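Long-range contact in glucoamylase (PDB 1LF6), which hydrolyses terminal alpha-1,4-linked glucose units from the non-reducing ends of glucan chains, probably releasing beta-D-glucose, as a family 15 glycoside hydrolase: residues I14-N19 with Y169-N174. Numbering follows the deposited sequence.
Sequences IDRFNN and YVIKAN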
loop_
_atom_site.group_PDB
_atom_site.type_symbol
_atom_site.label_atom_id
_atom_site.label_comp_id
_atom_site.label_asym_id
_atom_site.label_seq_id
_atom_site.Cartn_x
_atom_site.Cartn_y
_atom_site.Cartn_z
ATOM N N ILE A 14 -35.293 -0.267 15.848
ATOM C CA ILE A 14 -35.055 -0.552 14.441
ATOM C C ILE A 14 -36.216 -1.338 13.832
ATOM O O ILE A 14 -36.641 -2.360 14.371
ATOM C CB ILE A 14 -33.731 -1.342 14.252
ATOM C CG1 ILE A 14 -33.693 -2.549 15.193
ATOM C CG2 ILE A 14 -32.540 -0.430 14.529
ATOM C CD1 ILE A 14 -32.430 -3.389 15.073
ATOM N N ASP A 15 -36.734 -0.841 12.713
ATOM C CA ASP A 15 -37.846 -1.485 12.021
ATOM C C ASP A 15 -37.438 -1.844 10.599
ATOM O O ASP A 15 -37.080 -0.969 9.811
ATOM C CB ASP A 15 -39.053 -0.546 11.967
ATOM C CG ASP A 15 -39.517 -0.108 13.340
ATOM O OD1 ASP A 15 -40.382 0.791 13.410
ATOM O OD2 ASP A 15 -39.027 -0.663 14.347
ATOM N N ARG A 16 -37.494 -3.131 10.271
ATOM C CA ARG A 16 -37.133 -3.593 8.935
ATOM C C ARG A 16 -38.396 -3.857 8.119
ATOM O O ARG A 16 -39.437 -4.217 8.668
ATOM C CB ARG A 16 -36.281 -4.864 9.027
ATOM C CG ARG A 16 -35.752 -5.362 7.687
ATOM C CD ARG A 16 -34.738 -6.481 7.880
ATOM N NE ARG A 16 -34.317 -7.068 6.609
ATOM C CZ ARG A 16 -33.388 -8.014 6.490
ATOM N NH1 ARG A 16 -33.076 -8.488 5.291
ATOM N NH2 ARG A 16 -32.769 -8.485 7.565
ATOM N N PHE A 17 -38.301 -3.668 6.810
ATOM C CA PHE A 17 -39.440 -3.878 5.927
ATOM C C PHE A 17 -39.006 -4.374 4.554
ATOM O O PHE A 17 -38.012 -3.902 3.998
ATOM C CB PHE A 17 -40.224 -2.575 5.764
ATOM C CG PHE A 17 -39.366 -1.397 5.396
ATOM C CD1 PHE A 17 -38.730 -0.649 6.381
ATOM C CD2 PHE A 17 -39.176 -1.047 4.064
ATOM C CE1 PHE A 17 -37.919 0.432 6.046
ATOM C CE2 PHE A 17 -38.366 0.032 3.719
ATOM C CZ PHE A 17 -37.736 0.773 4.712
ATOM N N ASN A 18 -39.754 -5.331 4.015
ATOM C CA ASN A 18 -39.460 -5.881 2.698
ATOM C C ASN A 18 -40.686 -5.689 1.815
ATOM O O ASN A 18 -41.442 -6.624 1.544
ATOM C CB ASN A 18 -39.091 -7.365 2.806
ATOM C CG ASN A 18 -38.701 -7.965 1.469
ATOM O OD1 ASN A 18 -38.090 -7.298 0.633
ATOM N ND2 ASN A 18 -39.040 -9.233 1.266
ATOM N N ASN A 19 -40.867 -4.451 1.370
ATOM C CA ASN A 19 -41.996 -4.081 0.537
ATOM C C ASN A 19 -41.841 -4.515 -0.916
ATOM O O ASN A 19 -42.790 -5.013 -1.524
ATOM C CB ASN A 19 -42.201 -2.566 0.613
ATOM C CG ASN A 19 -42.475 -2.087 2.031
ATOM O OD1 ASN A 19 -41.907 -1.090 2.481
ATOM N ND2 ASN A 19 -43.352 -2.794 2.741
ATOM N N TYR A 169 -30.638 -4.401 2.072
ATOM C CA TYR A 169 -31.996 -4.135 2.525
ATOM C C TYR A 169 -32.079 -2.766 3.198
ATOM O O TYR A 169 -31.064 -2.089 3.372
ATOM C CB TYR A 169 -32.460 -5.238 3.479
ATOM C CG TYR A 169 -31.526 -5.498 4.637
ATOM C CD1 TYR A 169 -31.791 -4.980 5.904
ATOM C CD2 TYR A 169 -30.381 -6.275 4.470
ATOM C CE1 TYR A 169 -30.940 -5.236 6.979
ATOM C CE2 TYR A 169 -29.524 -6.535 5.533
ATOM C CZ TYR A 169 -29.809 -6.017 6.782
ATOM O OH TYR A 169 -28.968 -6.291 7.832
ATOM N N VAL A 170 -33.291 -2.359 3.569
ATOM C CA VAL A 170 -33.487 -1.061 4.200
ATOM C C VAL A 170 -34.206 -1.179 5.541
ATOM O O VAL A 170 -35.114 -1.996 5.708
ATOM C CB VAL A 170 -34.302 -0.122 3.280
ATOM C CG1 VAL A 170 -34.306 1.290 3.839
ATOM C CG2 VAL A 170 -33.725 -0.143 1.874
ATOM N N ILE A 171 -33.780 -0.367 6.502
ATOM C CA ILE A 171 -34.398 -0.360 7.817
ATOM C C ILE A 171 -34.618 1.083 8.239
ATOM O O ILE A 171 -34.360 2.015 7.476
ATOM C CB ILE A 171 -33.513 -1.032 8.885
ATOM C CG1 ILE A 171 -32.206 -0.251 9.041
ATOM C CG2 ILE A 171 -33.245 -2.478 8.509
ATOM C CD1 ILE A 171 -31.376 -0.672 10.234
ATOM N N LYS A 172 -35.102 1.254 9.460
ATOM C CA LYS A 172 -35.337 2.574 10.005
ATOM C C LYS A 172 -34.929 2.514 11.469
ATOM O O LYS A 172 -35.494 1.750 12.256
ATOM C CB LYS A 172 -36.813 2.951 9.863
ATOM C CG LYS A 172 -37.081 4.444 9.945
ATOM C CD LYS A 172 -38.544 4.756 9.669
ATOM C CE LYS A 172 -38.802 6.255 9.654
ATOM N NZ LYS A 172 -40.242 6.579 9.429
ATOM N N ALA A 173 -33.916 3.294 11.819
ATOM C CA ALA A 173 -33.423 3.337 13.187
ATOM C C ALA A 173 -33.737 4.713 13.749
ATOM O O ALA A 173 -33.200 5.719 13.283
ATOM C CB ALA A 173 -31.919 3.079 13.211
ATOM N N ASN A 174 -34.616 4.755 14.746
ATOM C CA ASN A 174 -35.010 6.018 15.364
ATOM C C ASN A 174 -35.398 7.030 14.289
ATOM O O ASN A 174 -34.865 8.138 14.239
ATOM C CB ASN A 174 -33.862 6.562 16.219
ATOM C CG ASN A 174 -33.630 5.739 17.474
ATOM O OD1 ASN A 174 -33.797 4.518 17.470
ATOM N ND2 ASN A 174 -33.230 6.403 18.552
HETATM O O HOH W 1 -35.553 -4.390 3.493
#
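Arg16 lays its guanidinium flat over one face of the Tyr169 ring, a worked example of a cation-pi stack fastening a short edge strand to a longer neighbour. The two planes are only 14° apart. Arg16 CZ stands 3.6 Å from the centroid of the Tyr169 ring, and NH1 lies close to Tyr169 CG. With CG anti to the backbone N (chi1 -175°) and the chain extended to NE, the arginine spans from its own strand to the ring, its CB and CG passing Ile171 CG2 on the way. Were Tyr169 replaced by an alanine, the guanidinium would probably lose its aromatic platform and be freer to swing, and Asp254 would lose the phenol OH that hydrogen-bonds to it. On the face that carries Arg16 and Ile171, Ile14 CG2 meets Ala173 CB at 3.8 Å. Just beyond the strand, Phe17 crosses Val170 obliquely, its CZ 3.6 Å from Val170 CG1, while the carbonyl O of Val170 lies over a face of the ring near its rim. The antiparallel backbones join through Asp15 N to Lys172 O (2.9 Å, 160° at the hydrogen), with a weak, bent return bond from Lys172 N to Asp15 O, and a water bridges Phe17 O and Val170 N. Strand 14-16 thus extends a sheet of the N-terminal beta-sandwich domain: strand 166-173 also pairs with strand 176-183, Val170 packs on strand 198-203, and Ala173 touches helix 254-266.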